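Local coordinates for NANS (YJHS), A 9-O-acetyl N-acetylneuraminic acid esterase (Escherichia coli O157:H7 EDL933, PDB 3PT5), which probably hydrolyses the 9-O-acetyl group of 9-O-acetyl-N-acetylneuraminate, a sialic acid of mammalian mucosa on which the bacterium can grow, at residues A[21-26]-A[179-184]; A[212-217]-A[231-236]. One frame throughout, in Å; residues are numbered along the deposited sequence.

Contact 1. Residues A[21-26]-A[179-184]; sequences YYVLTV and PQNKFL
The ring of F183 meets strand 21-26 along its edge: V23 CG1 and T25 OG1 both lie in the ring plane, OG1 at 3.5 Å from F183 CE1. With CG anti to the backbone N (chi1 -167°), the ring lies forward along the chain, its CD1 against V23 and its CE1 against T25. The T25 hydroxyl has its polar partner elsewhere, in a hydrogen bond with T171 of helix 162-176, the helix that also packs on V23 and F183. The Y22 ring is likewise met at its edge, where L184 CD2 approaches CD1 to 3.6 Å, while L184 CD1 rests against Y22 CB; L24 CD1 reaches L184 CB at roughly a right angle.

Between these two layers of side chains the backbones are paired in parallel, as the bridges Y22-K182 and V23-F183 establish. Y21 O accepts from K182 N; V23 N gives to K182 O and V23 O receives L184 N, each at 2.7 Å. Before the strand proper begins, the N181 side chain takes over the pairing: OD1 accepts from Y21 N at 2.7 Å, the donor standing 45° out of the amide plane, and ND2 is held by A174 O. This amide therefore ties the end of helix 162-176 to the edge of the pairing. A second helical layer is marked by L184 O, which accepts from W334 NE1 of helix 315-335. Parallel strands between helices 162-176 and 315-335 fit the three-layer alpha/beta/alpha fold of SGNH hydrolases.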
# COMPACT_ATOMS: atom_id res chain seq x y z
N TYR A 21 7.30 -7.84 16.27
CA TYR A 21 7.07 -6.86 15.20
C TYR A 21 5.92 -5.92 15.52
O TYR A 21 4.93 -6.32 16.13
CB TYR A 21 6.77 -7.53 13.85
CG TYR A 21 7.97 -8.30 13.29
CD1 TYR A 21 8.88 -7.65 12.48
CD2 TYR A 21 8.18 -9.65 13.59
CE1 TYR A 21 9.98 -8.29 11.98
CE2 TYR A 21 9.31 -10.33 13.07
CZ TYR A 21 10.19 -9.62 12.27
OH TYR A 21 11.33 -10.16 11.72
N TYR A 22 6.07 -4.68 15.08
CA TYR A 22 4.96 -3.74 14.98
C TYR A 22 4.41 -3.98 13.59
O TYR A 22 5.15 -3.91 12.62
CB TYR A 22 5.46 -2.31 15.07
CG TYR A 22 5.81 -1.80 16.46
CD1 TYR A 22 5.24 -0.63 16.95
CD2 TYR A 22 6.72 -2.46 17.26
CE1 TYR A 22 5.56 -0.13 18.20
CE2 TYR A 22 7.05 -1.97 18.54
CZ TYR A 22 6.45 -0.80 19.00
OH TYR A 22 6.76 -0.30 20.26
N VAL A 23 3.13 -4.27 13.51
CA VAL A 23 2.47 -4.75 12.30
C VAL A 23 1.65 -3.61 11.69
O VAL A 23 0.90 -2.92 12.40
CB VAL A 23 1.57 -5.99 12.59
CG1 VAL A 23 0.73 -6.34 11.38
CG2 VAL A 23 2.41 -7.21 13.03
N LEU A 24 1.83 -3.37 10.39
CA LEU A 24 1.04 -2.38 9.67
C LEU A 24 0.51 -3.05 8.41
O LEU A 24 1.28 -3.59 7.65
CB LEU A 24 1.90 -1.16 9.33
CG LEU A 24 1.25 0.08 8.73
CD1 LEU A 24 0.42 0.84 9.80
CD2 LEU A 24 2.33 0.98 8.14
N THR A 25 -0.82 -3.04 8.23
CA THR A 25 -1.43 -3.57 7.01
C THR A 25 -1.54 -2.45 5.98
O THR A 25 -1.84 -1.34 6.33
CB THR A 25 -2.82 -4.14 7.32
OG1 THR A 25 -2.65 -5.29 8.17
CG2 THR A 25 -3.54 -4.60 6.05
N VAL A 26 -1.28 -2.77 4.72
CA VAL A 26 -1.34 -1.79 3.63
C VAL A 26 -2.29 -2.36 2.62
O VAL A 26 -2.12 -3.51 2.19
CB VAL A 26 0.06 -1.53 3.01
CG1 VAL A 26 -0.05 -0.48 1.91
CG2 VAL A 26 1.00 -1.02 4.11
N PRO A 179 2.76 -13.70 19.72
CA PRO A 179 1.79 -13.00 20.57
C PRO A 179 2.27 -11.62 21.07
O PRO A 179 1.45 -10.83 21.54
CB PRO A 179 1.57 -13.97 21.75
CG PRO A 179 2.75 -14.83 21.76
CD PRO A 179 3.16 -14.99 20.31
N GLN A 180 3.56 -11.34 20.94
CA GLN A 180 4.08 -10.01 21.28
C GLN A 180 3.98 -8.99 20.14
O GLN A 180 4.38 -7.81 20.29
CB GLN A 180 5.55 -10.10 21.70
CG GLN A 180 5.82 -10.46 23.14
CD GLN A 180 7.29 -10.37 23.42
OE1 GLN A 180 8.06 -11.28 23.07
NE2 GLN A 180 7.72 -9.26 24.00
N ASN A 181 3.51 -9.43 18.98
CA ASN A 181 3.35 -8.49 17.87
C ASN A 181 2.28 -7.47 18.21
O ASN A 181 1.30 -7.80 18.88
CB ASN A 181 3.03 -9.23 16.58
CG ASN A 181 4.25 -9.94 15.99
OD1 ASN A 181 5.39 -9.80 16.46
ND2 ASN A 181 4.02 -10.68 14.92
N LYS A 182 2.47 -6.23 17.76
CA LYS A 182 1.56 -5.14 18.08
C LYS A 182 1.03 -4.52 16.78
O LYS A 182 1.80 -4.27 15.89
CB LYS A 182 2.28 -4.06 18.89
CG LYS A 182 2.74 -4.52 20.30
CD LYS A 182 1.60 -5.03 21.18
CE LYS A 182 2.12 -5.38 22.60
NZ LYS A 182 1.03 -5.97 23.42
N PHE A 183 -0.28 -4.30 16.69
CA PHE A 183 -0.91 -3.79 15.45
C PHE A 183 -0.97 -2.26 15.45
O PHE A 183 -1.58 -1.65 16.34
CB PHE A 183 -2.33 -4.37 15.30
CG PHE A 183 -2.96 -4.17 13.94
CD1 PHE A 183 -2.30 -4.53 12.75
CD2 PHE A 183 -4.23 -3.62 13.85
CE1 PHE A 183 -2.92 -4.35 11.51
CE2 PHE A 183 -4.86 -3.43 12.61
CZ PHE A 183 -4.20 -3.78 11.45
N LEU A 184 -0.41 -1.65 14.41
CA LEU A 184 -0.38 -0.19 14.34
C LEU A 184 -1.57 0.37 13.56
O LEU A 184 -1.84 1.57 13.63
CB LEU A 184 0.90 0.30 13.67
CG LEU A 184 2.25 0.16 14.40
CD1 LEU A 184 3.39 0.49 13.43
CD2 LEU A 184 2.30 1.05 15.66

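Contact 2. Residues A[212-217]-A[231-236]; sequences EAFRRD and APWFCG
Helix 203-218 packs against the start of strand 233-236 in the alpha/beta domain, and the packing includes an edge-to-face (T-shaped) aromatic pair, F214 with W233. The ring planes stand at 90° with centroids 5.3 Å apart. W233 CZ2 sits 3.6 Å above one face of F214, displaced toward the rim, and approaches CG and CD2 alike, while W233 NE1 comes near CD2. F214 projects from the helix with CG anti to the backbone N (chi1 -178°), which carries its ring to the indole edge; V186 of strand 182-189 touches both side chains.

This is a layer of helix laid on the parallel part of the mixed sheet, in which helix 203-218 leads through a loop to the next strand, 233-236. Beside the aromatic pair, R215 extends its chain from CG to NE and brings its guanidinium to the loop just before the strand. NH2 donates to A231 O at 2.9 Å, a bent bond (146° at the hydrogen) whose donor is well out of the carbonyl plane. A water bridges the three residues: it accepts from W233 NE1 at 2.9 Å and, at the longer 3.2 Å, from R215 NE, and donates to A231 O at 2.8 Å. A231 O is thus gripped twice, and the water satisfies the indole N-H. NH1 of the same arginine bonds A263 O, fastening the helix also to the approach to strand 265-268.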
# COMPACT_ATOMS: atom_id res chain seq x y z
N GLU A 212 -16.21 -2.02 9.61
CA GLU A 212 -16.84 -2.64 10.79
C GLU A 212 -16.65 -4.17 10.81
O GLU A 212 -16.45 -4.76 11.88
CB GLU A 212 -18.34 -2.33 10.89
CG GLU A 212 -18.75 -0.87 10.87
CD GLU A 212 -20.25 -0.69 10.68
OE1 GLU A 212 -20.81 -1.14 9.65
OE2 GLU A 212 -20.89 -0.06 11.56
N ALA A 213 -16.70 -4.81 9.64
CA ALA A 213 -16.49 -6.26 9.56
C ALA A 213 -15.06 -6.62 9.96
O ALA A 213 -14.82 -7.58 10.70
CB ALA A 213 -16.81 -6.80 8.16
N PHE A 214 -14.10 -5.84 9.47
CA PHE A 214 -12.70 -6.01 9.80
C PHE A 214 -12.51 -5.96 11.33
O PHE A 214 -11.82 -6.80 11.92
CB PHE A 214 -11.86 -4.92 9.08
CG PHE A 214 -10.37 -5.02 9.33
CD1 PHE A 214 -9.57 -5.85 8.54
CD2 PHE A 214 -9.75 -4.24 10.33
CE1 PHE A 214 -8.18 -5.93 8.74
CE2 PHE A 214 -8.36 -4.30 10.54
CZ PHE A 214 -7.56 -5.15 9.75
N ARG A 215 -13.11 -4.96 11.96
CA ARG A 215 -12.97 -4.75 13.41
C ARG A 215 -13.61 -5.88 14.22
O ARG A 215 -13.02 -6.33 15.20
CB ARG A 215 -13.50 -3.37 13.80
CG ARG A 215 -12.61 -2.27 13.26
CD ARG A 215 -13.16 -0.86 13.48
NE ARG A 215 -12.13 0.12 13.13
CZ ARG A 215 -12.27 1.45 13.12
NH1 ARG A 215 -13.41 2.05 13.44
NH2 ARG A 215 -11.21 2.19 12.77
N ARG A 216 -14.77 -6.36 13.77
CA ARG A 216 -15.41 -7.52 14.39
C ARG A 216 -14.48 -8.72 14.28
O ARG A 216 -14.20 -9.39 15.29
CB ARG A 216 -16.78 -7.83 13.76
CG ARG A 216 -17.87 -6.80 14.08
CD ARG A 216 -19.27 -7.28 13.69
NE ARG A 216 -19.44 -7.40 12.23
CZ ARG A 216 -19.85 -6.42 11.43
NH1 ARG A 216 -20.15 -5.23 11.92
NH2 ARG A 216 -19.97 -6.65 10.13
N ASP A 217 -13.93 -8.95 13.08
CA ASP A 217 -13.10 -10.12 12.81
C ASP A 217 -11.72 -10.14 13.49
O ASP A 217 -11.11 -11.21 13.63
CB ASP A 217 -12.94 -10.32 11.29
CG ASP A 217 -14.23 -10.80 10.62
OD1 ASP A 217 -15.15 -11.26 11.32
OD2 ASP A 217 -14.32 -10.73 9.38
N ALA A 231 -8.94 -0.35 15.63
CA ALA A 231 -7.61 -0.04 15.13
C ALA A 231 -7.75 1.03 14.04
O ALA A 231 -8.66 0.95 13.22
CB ALA A 231 -6.93 -1.29 14.59
N PRO A 232 -6.86 2.05 14.04
CA PRO A 232 -6.94 3.11 13.06
C PRO A 232 -6.77 2.66 11.60
O PRO A 232 -5.92 1.81 11.28
CB PRO A 232 -5.79 4.05 13.43
CG PRO A 232 -4.82 3.22 14.15
CD PRO A 232 -5.64 2.16 14.87
N TRP A 233 -7.58 3.26 10.76
CA TRP A 233 -7.43 3.22 9.31
C TRP A 233 -6.94 4.60 8.89
O TRP A 233 -7.64 5.58 9.02
CB TRP A 233 -8.74 2.89 8.60
CG TRP A 233 -9.07 1.45 8.71
CD1 TRP A 233 -9.16 0.73 9.86
CD2 TRP A 233 -9.38 0.54 7.63
NE1 TRP A 233 -9.49 -0.58 9.58
CE2 TRP A 233 -9.64 -0.72 8.22
CE3 TRP A 233 -9.46 0.67 6.24
CZ2 TRP A 233 -9.96 -1.86 7.45
CZ3 TRP A 233 -9.79 -0.46 5.47
CH2 TRP A 233 -10.04 -1.71 6.09
N PHE A 234 -5.72 4.63 8.36
CA PHE A 234 -5.12 5.83 7.80
C PHE A 234 -5.43 5.84 6.32
O PHE A 234 -4.90 5.03 5.55
CB PHE A 234 -3.63 5.84 8.06
CG PHE A 234 -3.30 5.78 9.51
CD1 PHE A 234 -3.33 6.93 10.30
CD2 PHE A 234 -3.02 4.55 10.10
CE1 PHE A 234 -3.02 6.87 11.67
CE2 PHE A 234 -2.72 4.47 11.46
CZ PHE A 234 -2.74 5.63 12.25
N CYS A 235 -6.37 6.69 5.96
CA CYS A 235 -6.92 6.64 4.60
C CYS A 235 -6.28 7.76 3.79
O CYS A 235 -6.44 8.95 4.10
CB CYS A 235 -8.44 6.79 4.65
SG CYS A 235 -9.21 5.49 5.57
N GLY A 236 -5.54 7.40 2.75
CA GLY A 236 -4.81 8.38 1.98
C GLY A 236 -5.60 8.97 0.83
O GLY A 236 -6.52 8.36 0.28
O HOH W 1 -9.55 -1.58 12.34

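From the N terminus, strand 20-28 enters the middle of the mixed sheet; contact 1 then closes a loop of 152 residues, which includes strand 122-130 on the other side of 20-28 and helix 162-176, when segment 179-184 comes alongside. The chain runs on through strand 182-189 to helix 203-218, and contact 2 closes a far shorter loop of 13 residues on reaching strand 233-236. The loops are in series, neither nested nor crossed. Their centres lie 14 Å apart, yet they touch: F183 CZ is 4.0 Å from F214 CZ, and F183 CE2 is 3.6 Å from A231 CB. Strand 182-189, neighbour of both 20-28 and 233-236, joins the two contacts.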